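Local coordinates for protein bifunctional pinoresinol-lariciresinol reductase 1 (PDB 1QYD) that reduces pinoresinol enantioselectively to lariciresinol and on to secoisolariciresinol in lignan biosynthesis, using hydride from NADPH, at residues T204-D209 against K295-V300; F112-F117 against Y152-S157; K4-I9 against G28-V33; R69-L74 against K104-I109. All coordinates share one frame; numbering follows the deposited sequence.

Contact 1 of 4, residues T204-D209 against K295-V300; sequences TIKSID and KLYPEV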
loop_
_atom_site.group_PDB
_atom_site.type_symbol
_atom_site.label_atom_id
_atom_site.label_comp_id
_atom_site.label_asym_id
_atom_site.label_seq_id
_atom_site.Cartn_x
_atom_site.Cartn_y
_atom_site.Cartn_z
ATOM N N THR A 204 8.946 -0.768 27.244
ATOM C CA THR A 204 8.915 -1.946 26.394
ATOM C C THR A 204 10.064 -2.861 26.767
ATOM O O THR A 204 9.864 -4.065 26.624
ATOM C CB THR A 204 9.022 -1.669 24.863
ATOM O OG1 THR A 204 10.230 -1.003 24.635
ATOM C CG2 THR A 204 7.939 -0.795 24.333
ATOM N N ILE A 205 11.230 -2.402 27.267
ATOM C CA ILE A 205 12.250 -3.361 27.640
ATOM C C ILE A 205 11.957 -4.027 28.987
ATOM O O ILE A 205 12.478 -5.107 29.298
ATOM C CB ILE A 205 13.624 -2.638 27.581
ATOM C CG1 ILE A 205 14.084 -2.743 26.156
ATOM C CG2 ILE A 205 14.742 -3.297 28.342
ATOM C CD1 ILE A 205 13.334 -1.798 25.205
ATOM N N LYS A 206 11.074 -3.409 29.778
ATOM C CA LYS A 206 10.566 -4.006 31.013
ATOM C C LYS A 206 9.394 -4.999 30.799
ATOM O O LYS A 206 9.129 -5.823 31.669
ATOM C CB LYS A 206 10.128 -2.889 31.963
ATOM C CG LYS A 206 11.309 -2.014 32.371
ATOM C CD LYS A 206 11.059 -1.408 33.731
ATOM C CE LYS A 206 12.378 -0.848 34.176
ATOM N NZ LYS A 206 12.496 -0.893 35.604
ATOM N N SER A 207 8.651 -4.959 29.677
ATOM C CA SER A 207 7.636 -5.941 29.376
ATOM C C SER A 207 8.262 -7.275 28.968
ATOM O O SER A 207 7.819 -8.334 29.398
ATOM C CB SER A 207 6.753 -5.471 28.239
ATOM O OG SER A 207 7.450 -5.155 27.040
ATOM N N ILE A 208 9.311 -7.124 28.148
ATOM C CA ILE A 208 10.119 -8.089 27.428
ATOM C C ILE A 208 10.174 -9.507 27.922
ATOM O O ILE A 208 9.883 -10.441 27.175
ATOM C CB ILE A 208 11.518 -7.417 27.330
ATOM C CG1 ILE A 208 11.528 -6.724 25.999
ATOM C CG2 ILE A 208 12.707 -8.348 27.378
ATOM C CD1 ILE A 208 12.931 -6.200 25.593
ATOM N N ASP A 209 10.547 -9.643 29.190
ATOM C CA ASP A 209 10.674 -10.938 29.834
ATOM C C ASP A 209 9.553 -11.233 30.832
ATOM O O ASP A 209 9.592 -12.286 31.467
ATOM C CB ASP A 209 12.015 -11.013 30.576
ATOM C CG ASP A 209 13.255 -10.601 29.795
ATOM O OD1 ASP A 209 13.438 -11.044 28.663
ATOM O OD2 ASP A 209 14.049 -9.835 30.320
ATOM N N LYS A 295 1.185 0.625 35.941
ATOM C CA LYS A 295 0.776 -0.179 37.092
ATOM C C LYS A 295 1.844 -1.226 37.420
ATOM O O LYS A 295 2.329 -1.315 38.552
ATOM C CB LYS A 295 -0.540 -0.936 36.823
ATOM C CG LYS A 295 -1.896 -0.279 37.096
ATOM C CD LYS A 295 -3.007 -1.208 36.574
ATOM C CE LYS A 295 -4.399 -0.580 36.790
ATOM N NZ LYS A 295 -5.513 -1.398 36.320
ATOM N N LEU A 296 2.213 -2.008 36.388
ATOM C CA LEU A 296 3.227 -3.064 36.441
ATOM C C LEU A 296 4.603 -2.606 36.892
ATOM O O LEU A 296 5.253 -3.240 37.732
ATOM C CB LEU A 296 3.412 -3.695 35.080
ATOM C CG LEU A 296 2.356 -4.567 34.467
ATOM C CD1 LEU A 296 2.455 -4.475 32.951
ATOM C CD2 LEU A 296 2.515 -5.968 35.008
ATOM N N TYR A 297 5.067 -1.487 36.322
ATOM C CA TYR A 297 6.393 -1.035 36.668
ATOM C C TYR A 297 6.211 0.290 37.369
ATOM O O TYR A 297 6.375 1.353 36.767
ATOM C CB TYR A 297 7.230 -0.930 35.378
ATOM C CG TYR A 297 7.073 -2.183 34.553
ATOM C CD1 TYR A 297 7.498 -3.431 35.025
ATOM C CD2 TYR A 297 6.359 -2.100 33.369
ATOM C CE1 TYR A 297 7.180 -4.592 34.307
ATOM C CE2 TYR A 297 6.045 -3.254 32.658
ATOM C CZ TYR A 297 6.448 -4.493 33.119
ATOM O OH TYR A 297 6.127 -5.618 32.378
ATOM N N PRO A 298 5.818 0.266 38.650
ATOM C CA PRO A 298 5.523 1.456 39.426
ATOM C C PRO A 298 6.795 2.260 39.687
ATOM O O PRO A 298 6.792 3.490 39.695
ATOM C CB PRO A 298 4.847 0.877 40.642
ATOM C CG PRO A 298 5.639 -0.374 40.914
ATOM C CD PRO A 298 5.705 -0.908 39.502
ATOM N N GLU A 299 7.909 1.540 39.823
ATOM C CA GLU A 299 9.245 2.083 39.999
ATOM C C GLU A 299 9.738 2.972 38.862
ATOM O O GLU A 299 10.482 3.934 39.085
ATOM C CB GLU A 299 10.162 0.896 40.212
ATOM C CG GLU A 299 9.863 -0.396 39.401
ATOM C CD GLU A 299 10.360 -0.447 37.968
ATOM O OE1 GLU A 299 9.880 -1.280 37.203
ATOM O OE2 GLU A 299 11.238 0.337 37.629
ATOM N N VAL A 300 9.298 2.674 37.636
ATOM C CA VAL A 300 9.663 3.485 36.508
ATOM C C VAL A 300 9.036 4.848 36.709
ATOM O O VAL A 300 7.958 5.029 37.281
ATOM C CB VAL A 300 9.153 2.897 35.196
ATOM C CG1 VAL A 300 9.688 3.658 33.991
ATOM C CG2 VAL A 300 9.661 1.498 35.047
#
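Lys206 lays the root of its side chain over the Tyr297 ring: CB stands 3.9 Å from the ring centroid and 3° off the ring normal, a CH-pi contact over the centre of the face. Leu296 CB lies against the opposite face, so the ring is sandwiched between two aliphatic carbons. A lysine suits this place because its methylenes can pack while its end carries charge. With CG anti to the carbonyl carbon (chi1 -63°), the chain runs past Val300, its CD 3.5 Å from Val300 CG2, the two side chains running antiparallel past one another. The ammonium then forms a salt bridge, Lys206 NZ to Glu299 OE2 at 2.7 Å; NZ approaches OE2 from its syn side, 25° out of the carboxylate plane. Further along the ring, Tyr297 OH comes to 3.4 Å from Ser207 CA. The serine turns back into its own helix, where Ser207 OG donates to Thr204 O at 2.7 Å. Met218 of strand 217-219 touches Ser207, Leu296 and Tyr297 and so places the contact in the fold: the loop after helix 293-296 packs on the last turn of helix 197-207, beside the three-stranded parallel sheet of this NmrA-type reductase.

Contact 2 of 4, residues F112-F117 against Y152-S157; sequences FLPSEF and YTYVSS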
loop_
_atom_site.group_PDB
_atom_site.type_symbol
_atom_site.label_atom_id
_atom_site.label_comp_id
_atom_site.label_asym_id
_atom_site.label_seq_id
_atom_site.Cartn_x
_atom_site.Cartn_y
_atom_site.Cartn_z
ATOM N N PHE A 112 8.125 -11.713 21.081
ATOM C CA PHE A 112 8.083 -10.844 19.922
ATOM C C PHE A 112 7.094 -9.709 20.177
ATOM O O PHE A 112 5.925 -9.936 20.515
ATOM C CB PHE A 112 7.642 -11.632 18.740
ATOM C CG PHE A 112 7.621 -10.829 17.462
ATOM C CD1 PHE A 112 8.613 -9.898 17.187
ATOM C CD2 PHE A 112 6.618 -11.080 16.528
ATOM C CE1 PHE A 112 8.604 -9.221 15.964
ATOM C CE2 PHE A 112 6.606 -10.404 15.313
ATOM C CZ PHE A 112 7.603 -9.473 15.031
ATOM N N LEU A 113 7.661 -8.499 20.048
ATOM C CA LEU A 113 6.959 -7.218 20.167
ATOM C C LEU A 113 6.958 -6.533 18.796
ATOM O O LEU A 113 8.023 -6.079 18.357
ATOM C CB LEU A 113 7.640 -6.309 21.214
ATOM C CG LEU A 113 7.393 -6.562 22.702
ATOM C CD1 LEU A 113 8.333 -7.596 23.186
ATOM C CD2 LEU A 113 7.680 -5.317 23.554
ATOM N N PRO A 114 5.824 -6.517 18.045
ATOM C CA PRO A 114 5.659 -5.916 16.706
ATOM C C PRO A 114 5.805 -4.407 16.622
ATOM O O PRO A 114 6.059 -3.750 17.635
ATOM C CB PRO A 114 4.281 -6.301 16.193
ATOM C CG PRO A 114 3.913 -7.446 17.036
ATOM C CD PRO A 114 4.596 -7.197 18.383
ATOM N N SER A 115 5.635 -3.878 15.404
ATOM C CA SER A 115 5.674 -2.451 15.169
ATOM C C SER A 115 4.267 -1.916 15.353
ATOM O O SER A 115 3.463 -1.841 14.417
ATOM C CB SER A 115 6.119 -2.137 13.778
ATOM O OG SER A 115 6.158 -0.728 13.722
ATOM N N GLU A 116 4.043 -1.632 16.645
ATOM C CA GLU A 116 2.837 -1.094 17.251
ATOM C C GLU A 116 3.165 0.367 17.583
ATOM O O GLU A 116 3.445 1.193 16.706
ATOM C CB GLU A 116 2.545 -1.934 18.504
ATOM C CG GLU A 116 2.017 -3.339 18.280
ATOM C CD GLU A 116 0.628 -3.387 17.667
ATOM O OE1 GLU A 116 -0.312 -2.918 18.302
ATOM O OE2 GLU A 116 0.484 -3.896 16.559
ATOM N N PHE A 117 3.250 0.647 18.893
ATOM C CA PHE A 117 3.598 1.923 19.528
ATOM C C PHE A 117 2.655 3.120 19.246
ATOM O O PHE A 117 3.080 4.278 19.182
ATOM C CB PHE A 117 5.074 2.260 19.143
ATOM C CG PHE A 117 6.097 1.173 19.446
ATOM C CD1 PHE A 117 6.527 0.329 18.407
ATOM C CD2 PHE A 117 6.562 0.979 20.758
ATOM C CE1 PHE A 117 7.411 -0.715 18.689
ATOM C CE2 PHE A 117 7.451 -0.068 21.030
ATOM C CZ PHE A 117 7.868 -0.911 19.999
ATOM N N TYR A 152 3.745 -13.030 22.234
ATOM C CA TYR A 152 3.620 -11.571 22.012
ATOM C C TYR A 152 3.252 -10.628 23.160
ATOM O O TYR A 152 2.754 -10.974 24.235
ATOM C CB TYR A 152 2.601 -11.263 20.876
ATOM C CG TYR A 152 1.297 -12.055 20.905
ATOM C CD1 TYR A 152 1.323 -13.365 20.425
ATOM C CD2 TYR A 152 0.091 -11.529 21.384
ATOM C CE1 TYR A 152 0.169 -14.154 20.424
ATOM C CE2 TYR A 152 -1.075 -12.312 21.384
ATOM C CZ TYR A 152 -1.030 -13.630 20.904
ATOM O OH TYR A 152 -2.148 -14.469 20.896
ATOM N N THR A 153 3.581 -9.365 22.917
ATOM C CA THR A 153 3.196 -8.274 23.800
ATOM C C THR A 153 2.974 -7.183 22.802
ATOM O O THR A 153 3.875 -6.889 22.018
ATOM C CB THR A 153 4.289 -7.828 24.735
ATOM O OG1 THR A 153 4.746 -8.973 25.440
ATOM C CG2 THR A 153 3.778 -6.778 25.694
ATOM N N TYR A 154 1.752 -6.647 22.762
ATOM C CA TYR A 154 1.486 -5.541 21.850
ATOM C C TYR A 154 1.565 -4.251 22.649
ATOM O O TYR A 154 0.773 -3.978 23.539
ATOM C CB TYR A 154 0.119 -5.711 21.225
ATOM C CG TYR A 154 0.004 -6.978 20.398
ATOM C CD1 TYR A 154 -1.119 -7.778 20.531
ATOM C CD2 TYR A 154 0.997 -7.335 19.493
ATOM C CE1 TYR A 154 -1.264 -8.926 19.755
ATOM C CE2 TYR A 154 0.861 -8.490 18.720
ATOM C CZ TYR A 154 -0.275 -9.277 18.849
ATOM O OH TYR A 154 -0.444 -10.378 18.041
ATOM N N VAL A 155 2.618 -3.481 22.391
ATOM C CA VAL A 155 2.881 -2.258 23.115
ATOM C C VAL A 155 2.159 -1.094 22.481
ATOM O O VAL A 155 2.715 -0.427 21.615
ATOM C CB VAL A 155 4.393 -1.965 23.164
ATOM C CG1 VAL A 155 4.974 -2.486 24.462
ATOM C CG2 VAL A 155 5.105 -2.658 21.997
ATOM N N SER A 156 0.877 -0.916 22.878
ATOM C CA SER A 156 0.012 0.211 22.495
ATOM C C SER A 156 0.356 1.299 23.500
ATOM O O SER A 156 0.111 1.182 24.699
ATOM C CB SER A 156 -1.415 -0.175 22.643
ATOM O OG SER A 156 -2.118 0.825 21.963
ATOM N N SER A 157 1.007 2.338 22.997
ATOM C CA SER A 157 1.671 3.312 23.837
ATOM C C SER A 157 1.227 4.766 23.688
ATOM O O SER A 157 1.675 5.661 24.390
ATOM C CB SER A 157 3.140 3.137 23.544
ATOM O OG SER A 157 3.417 3.500 22.194
#
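Phe112 faces Tyr152 in a single backbone bridge, where Phe112 O takes a weak hydrogen bond from Thr153 N (3.4 Å) and a CA-H...O contact from Tyr152 CA (3.2 Å). Leu113 lies alongside Thr153, pointing the same way, and crosses Val155 at about a right angle, Leu113 CD2 to Val155 CG2 being 4.0 Å; the branched leucine and valine suit this buried seam. Pro114, with no N-H to offer, brings its ring to the edge of Tyr154, CG lying in the phenol plane 3.6 Å from Tyr154 CE2. That phenol is placed by others too: its hydroxyl bonds Glu146 and its ring makes a cation-pi contact with Arg142. Glu116 sets its CB 3.5 Å from Val155 O, while its carboxylate, turned 45° from the Tyr154 ring plane, forms a salt bridge with Arg142. Phe117 returns to the partner strand through Phe117 N to Val155 O, 3.0 Å. Its CG, anti to the carbonyl carbon (chi1 -54°), carries the ring alongside Val155, whose CG2 sits over one face 4.1 Å from the centroid, 29° off the normal, while Ser157 OG lies at the edge. A serine here would probably open a gap beside Val155 and Thr204, leaving their methyls without the ring they pack on. Strands 111-113 and 154-156, edges of two parallel sheets, thus meet beside the inferred active site, where Lys138 is the likely proton acceptor and Arg142 probably binds NADP(+).

Contact 3 of 4, residues K4-I9 against G28-V33; sequences KSRVLI and GHPTYV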
loop_
_atom_site.group_PDB
_atom_site.type_symbol
_atom_site.label_atom_id
_atom_site.label_comp_id
_atom_site.label_asym_id
_atom_site.label_seq_id
_atom_site.Cartn_x
_atom_site.Cartn_y
_atom_site.Cartn_z
ATOM N N LYS A 4 19.864 -10.107 31.849
ATOM C CA LYS A 4 20.439 -10.806 30.696
ATOM C C LYS A 4 19.404 -11.495 29.788
ATOM O O LYS A 4 18.934 -12.614 30.036
ATOM C CB LYS A 4 21.428 -11.876 31.161
ATOM C CG LYS A 4 22.564 -11.389 32.054
ATOM C CD LYS A 4 23.604 -12.494 32.250
ATOM C CE LYS A 4 24.445 -12.747 30.980
ATOM N NZ LYS A 4 25.166 -11.560 30.525
ATOM N N SER A 5 18.995 -10.823 28.718
ATOM C CA SER A 5 18.090 -11.382 27.727
ATOM C C SER A 5 18.692 -10.899 26.434
ATOM O O SER A 5 19.446 -9.928 26.427
ATOM C CB SER A 5 16.690 -10.829 27.826
ATOM O OG SER A 5 16.327 -10.742 29.191
ATOM N N ARG A 6 18.400 -11.534 25.310
ATOM C CA ARG A 6 19.063 -11.118 24.106
ATOM C C ARG A 6 18.091 -10.532 23.128
ATOM O O ARG A 6 17.184 -11.196 22.625
ATOM C CB ARG A 6 19.789 -12.319 23.541
ATOM C CG ARG A 6 21.003 -12.657 24.396
ATOM C CD ARG A 6 21.786 -13.821 23.845
ATOM N NE ARG A 6 23.050 -13.947 24.544
ATOM C CZ ARG A 6 23.940 -14.899 24.241
ATOM N NH1 ARG A 6 23.692 -15.795 23.269
ATOM N NH2 ARG A 6 25.113 -14.927 24.894
ATOM N N VAL A 7 18.281 -9.228 22.890
ATOM C CA VAL A 7 17.292 -8.579 22.057
ATOM C C VAL A 7 17.846 -8.188 20.726
ATOM O O VAL A 7 19.005 -7.843 20.542
ATOM C CB VAL A 7 16.642 -7.327 22.792
ATOM C CG1 VAL A 7 16.423 -7.678 24.278
ATOM C CG2 VAL A 7 17.498 -6.086 22.677
ATOM N N LEU A 8 16.959 -8.353 19.770
ATOM C CA LEU A 8 17.266 -8.017 18.405
ATOM C C LEU A 8 16.292 -6.910 18.058
ATOM O O LEU A 8 15.082 -7.123 18.168
ATOM C CB LEU A 8 17.044 -9.234 17.516
ATOM C CG LEU A 8 17.277 -9.117 16.008
ATOM C CD1 LEU A 8 18.659 -8.561 15.690
ATOM C CD2 LEU A 8 17.240 -10.503 15.400
ATOM N N ILE A 9 16.814 -5.726 17.703
ATOM C CA ILE A 9 15.934 -4.680 17.246
ATOM C C ILE A 9 16.188 -4.463 15.781
ATOM O O ILE A 9 17.290 -4.263 15.278
ATOM C CB ILE A 9 16.155 -3.367 18.017
ATOM C CG1 ILE A 9 16.048 -3.639 19.496
ATOM C CG2 ILE A 9 15.020 -2.365 17.720
ATOM C CD1 ILE A 9 17.057 -2.875 20.301
ATOM N N GLY A 28 20.418 -3.199 30.912
ATOM C CA GLY A 28 21.168 -4.438 30.994
ATOM C C GLY A 28 21.022 -5.441 29.857
ATOM O O GLY A 28 21.683 -6.476 29.948
ATOM N N HIS A 29 20.252 -5.257 28.779
ATOM C CA HIS A 29 20.160 -6.231 27.702
ATOM C C HIS A 29 21.313 -6.204 26.712
ATOM O O HIS A 29 21.627 -5.134 26.184
ATOM C CB HIS A 29 18.861 -6.010 26.964
ATOM C CG HIS A 29 17.765 -6.246 27.963
ATOM N ND1 HIS A 29 17.637 -5.612 29.101
ATOM C CD2 HIS A 29 16.795 -7.193 27.892
ATOM C CE1 HIS A 29 16.625 -6.160 29.722
ATOM N NE2 HIS A 29 16.114 -7.115 28.999
ATOM N N PRO A 30 22.007 -7.333 26.452
ATOM C CA PRO A 30 22.834 -7.519 25.252
ATOM C C PRO A 30 21.988 -7.293 24.003
ATOM O O PRO A 30 21.092 -8.068 23.653
ATOM C CB PRO A 30 23.415 -8.947 25.368
ATOM C CG PRO A 30 22.696 -9.569 26.553
ATOM C CD PRO A 30 22.347 -8.369 27.435
ATOM N N THR A 31 22.281 -6.131 23.399
ATOM C CA THR A 31 21.522 -5.675 22.259
ATOM C C THR A 31 22.276 -5.723 20.965
ATOM O O THR A 31 23.441 -5.373 20.867
ATOM C CB THR A 31 21.031 -4.273 22.563
ATOM O OG1 THR A 31 20.211 -4.453 23.697
ATOM C CG2 THR A 31 20.183 -3.628 21.505
ATOM N N TYR A 32 21.493 -6.250 20.037
ATOM C CA TYR A 32 21.795 -6.493 18.654
ATOM C C TYR A 32 20.848 -5.621 17.853
ATOM O O TYR A 32 19.654 -5.579 18.139
ATOM C CB TYR A 32 21.501 -7.921 18.237
ATOM C CG TYR A 32 22.278 -9.083 18.829
ATOM C CD1 TYR A 32 22.316 -9.363 20.201
ATOM C CD2 TYR A 32 22.916 -9.929 17.933
ATOM C CE1 TYR A 32 22.988 -10.507 20.670
ATOM C CE2 TYR A 32 23.587 -11.065 18.375
ATOM C CZ TYR A 32 23.626 -11.365 19.745
ATOM O OH TYR A 32 24.281 -12.534 20.144
ATOM N N VAL A 33 21.346 -4.983 16.794
ATOM C CA VAL A 33 20.509 -4.165 15.944
ATOM C C VAL A 33 20.668 -4.570 14.506
ATOM O O VAL A 33 21.648 -4.254 13.821
ATOM C CB VAL A 33 20.823 -2.608 16.045
ATOM C CG1 VAL A 33 20.122 -1.762 15.001
ATOM C CG2 VAL A 33 20.198 -2.089 17.313
#
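Tyr32 O is gripped twice, by Ile9 N at 2.9 Å in a nearly straight bond (167° at the hydrogen) and by a CA-H...O contact from Leu8. This is the first beta-alpha-beta unit of the Rossmann-like domain, with parallel strands 7-10 and 31-34 joined through helix 17-26. The pairing continues with Tyr32 N to Val7 O (3.0 Å) and Val7 N to Pro30 O (3.1 Å), both nearly along the C=O axis. On one face the Leu8 and Tyr32 side chains cross at about a right angle, Leu8 CD1 coming to 3.9 Å from Tyr32 CB. On the other face, branched Val7, Ile9 and Thr31 pack beneath helix 17-26. Thr31 serves both needs of its position: its hydroxyl, OG1 anti to the carbonyl carbon (chi1 -62°), bonds its own segment's His29 O from above the carbonyl plane, while its methyl meets Ile9, CG2 to CD1 3.4 Å. An alanine here, lacking both the hydroxyl and the CG2 methyl, would probably leave His29 O without this partner and open a gap beside Ile9 CD1. Ahead of the strands, Ser5, whose hydroxyl bonds Asp209, sets its CB against the imidazole, 3.6 Å from His29 CD2, and Pro30 CG comes to 3.3 Å from Ser5 O.

Contact 4 of 4, residues R69-L74 against K104-I109; sequences RLVDAL and KEAGNI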
loop_
_atom_site.group_PDB
_atom_site.type_symbol
_atom_site.label_atom_id
_atom_site.label_comp_id
_atom_site.label_asym_id
_atom_site.label_seq_id
_atom_site.Cartn_x
_atom_site.Cartn_y
_atom_site.Cartn_z
ATOM N N ARG A 69 19.359 -16.016 6.653
ATOM C CA ARG A 69 20.219 -15.294 7.575
ATOM C C ARG A 69 19.427 -14.735 8.740
ATOM O O ARG A 69 19.925 -14.620 9.872
ATOM C CB ARG A 69 20.923 -14.169 6.864
ATOM C CG ARG A 69 21.958 -13.430 7.705
ATOM C CD ARG A 69 23.048 -12.904 6.784
ATOM N NE ARG A 69 22.479 -12.234 5.621
ATOM C CZ ARG A 69 23.169 -11.595 4.673
ATOM N NH1 ARG A 69 24.503 -11.507 4.729
ATOM N NH2 ARG A 69 22.479 -11.077 3.642
ATOM N N LEU A 70 18.157 -14.442 8.443
ATOM C CA LEU A 70 17.239 -13.941 9.427
ATOM C C LEU A 70 17.093 -15.006 10.494
ATOM O O LEU A 70 17.384 -14.710 11.649
ATOM C CB LEU A 70 15.983 -13.660 8.693
ATOM C CG LEU A 70 15.045 -12.614 9.201
ATOM C CD1 LEU A 70 15.772 -11.318 9.473
ATOM C CD2 LEU A 70 13.956 -12.448 8.151
ATOM N N VAL A 71 16.797 -16.268 10.131
ATOM C CA VAL A 71 16.699 -17.372 11.097
ATOM C C VAL A 71 17.995 -17.653 11.834
ATOM O O VAL A 71 17.973 -18.008 13.019
ATOM C CB VAL A 71 16.260 -18.667 10.407
ATOM C CG1 VAL A 71 15.958 -19.702 11.458
ATOM C CG2 VAL A 71 14.954 -18.482 9.643
ATOM N N ASP A 72 19.133 -17.442 11.146
ATOM C CA ASP A 72 20.429 -17.672 11.766
ATOM C C ASP A 72 20.555 -16.753 12.951
ATOM O O ASP A 72 20.805 -17.188 14.076
ATOM C CB ASP A 72 21.636 -17.346 10.869
ATOM C CG ASP A 72 21.992 -18.235 9.702
ATOM O OD1 ASP A 72 22.759 -17.796 8.851
ATOM O OD2 ASP A 72 21.524 -19.362 9.638
ATOM N N ALA A 73 20.294 -15.483 12.570
ATOM C CA ALA A 73 20.358 -14.291 13.403
ATOM C C ALA A 73 19.503 -14.384 14.670
ATOM O O ALA A 73 19.995 -14.130 15.768
ATOM C CB ALA A 73 19.926 -13.083 12.520
ATOM N N LEU A 74 18.250 -14.834 14.467
ATOM C CA LEU A 74 17.217 -14.965 15.480
ATOM C C LEU A 74 17.509 -16.075 16.446
ATOM O O LEU A 74 17.036 -16.054 17.581
ATOM C CB LEU A 74 15.848 -15.240 14.848
ATOM C CG LEU A 74 15.327 -14.334 13.727
ATOM C CD1 LEU A 74 14.266 -15.064 12.942
ATOM C CD2 LEU A 74 14.747 -13.088 14.269
ATOM N N LYS A 104 8.594 -18.230 13.206
ATOM C CA LYS A 104 7.867 -19.487 13.244
ATOM C C LYS A 104 8.811 -20.661 13.025
ATOM O O LYS A 104 8.867 -21.616 13.794
ATOM C CB LYS A 104 6.795 -19.399 12.174
ATOM C CG LYS A 104 5.978 -20.630 11.835
ATOM C CD LYS A 104 5.252 -21.265 13.028
ATOM C CE LYS A 104 4.248 -22.336 12.570
ATOM N NZ LYS A 104 3.402 -22.801 13.658
ATOM N N GLU A 105 9.629 -20.516 12.000
ATOM C CA GLU A 105 10.627 -21.491 11.607
ATOM C C GLU A 105 11.628 -21.772 12.698
ATOM O O GLU A 105 11.830 -22.945 13.018
ATOM C CB GLU A 105 11.386 -21.006 10.396
ATOM C CG GLU A 105 12.090 -22.123 9.655
ATOM C CD GLU A 105 12.009 -21.946 8.149
ATOM O OE1 GLU A 105 10.893 -21.815 7.639
ATOM O OE2 GLU A 105 13.059 -21.944 7.496
ATOM N N ALA A 106 12.276 -20.743 13.262
ATOM C CA ALA A 106 13.145 -20.974 14.407
ATOM C C ALA A 106 12.236 -21.304 15.610
ATOM O O ALA A 106 11.004 -21.373 15.459
ATOM C CB ALA A 106 13.983 -19.702 14.643
ATOM N N GLY A 107 12.721 -21.563 16.819
ATOM C CA GLY A 107 11.772 -21.845 17.882
ATOM C C GLY A 107 12.166 -21.202 19.176
ATOM O O GLY A 107 11.360 -21.109 20.098
ATOM N N ASN A 108 13.398 -20.715 19.245
ATOM C CA ASN A 108 13.912 -20.174 20.483
ATOM C C ASN A 108 13.483 -18.769 20.920
ATOM O O ASN A 108 13.959 -18.330 21.971
ATOM C CB ASN A 108 15.426 -20.274 20.388
ATOM C CG ASN A 108 16.049 -19.224 19.489
ATOM O OD1 ASN A 108 16.872 -18.430 19.959
ATOM N ND2 ASN A 108 15.650 -19.201 18.212
ATOM N N ILE A 109 12.627 -18.036 20.169
ATOM C CA ILE A 109 12.149 -16.718 20.599
ATOM C C ILE A 109 11.067 -16.870 21.677
ATOM O O ILE A 109 10.062 -17.580 21.517
ATOM C CB ILE A 109 11.628 -15.923 19.346
ATOM C CG1 ILE A 109 12.612 -14.800 19.070
ATOM C CG2 ILE A 109 10.306 -15.193 19.554
ATOM C CD1 ILE A 109 13.935 -15.098 18.370
#
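Two helices that lie on one face of the parallel sheet of the Rossmann-like domain meet here near their C-terminal ends, and Val71 of helix 67-74 touches Ala106, the first residue to leave helix 96-105. Val71 CG1 is 3.7 Å from Ala106 CB, a methyl-to-methyl contact where the two backbones come closest. The valine's CG1 stands anti to the backbone N (chi1 -171°), which points that branch at the alanine. CG2, the other branch, faces Glu105, the residue before Ala106, at 4.4 Å from its CB, and so meets the aliphatic root of an otherwise exposed acid. A small side chain fits at Ala106, because its CA lies only 6.0 Å from Val71 CA and a single methyl already fills the interval. Helix 67-74 leads into strand 79-82, and helix 96-105 makes the crossover from that strand to its parallel neighbour 111-113, so the contact joins two successive helical connections of the fold. One turn beyond Val71, Leu74 is buried, packing on Leu99 and Ala102 of helix 96-105 and, across this contact, on Ile109, in the loop that leads to strand 111-113: Leu74 CB to Ile109 CD1 is 4.0 Å. Leucine suits this position, since it offers branches to the neighbouring helix while its CB stays available to Ile109. The helical backbone beneath is regular, with Leu74 N bonded to Leu70 O at 3.0 Å. The same isoleucine methyl also reaches the end of the helix, where Ile109 CD1 lies 3.3 Å from Leu74 O.

Overall arrangement
Along the chain the contacts close in the order 3, 4, 2, 1, none enclosing another. Contact 3 lies within the five-stranded parallel sheet, one of whose two outermost strands, 111-113, belongs to contact 2, their centres about 16 Å apart. Contact 4, its centre about 15 Å from that of contact 3, packs on the sheet through Leu74 and Leu8. Helix 197-207 ties the rest together: Thr204 packs on Val155 and Phe117 of contact 2, its centre about 13 Å from that of contact 1, while Asp209, just past the helix, bonds Ser5 of contact 3. The Rossmann-type sheet and the smaller parallel sheet are thereby joined beside the probable cofactor and catalytic residues.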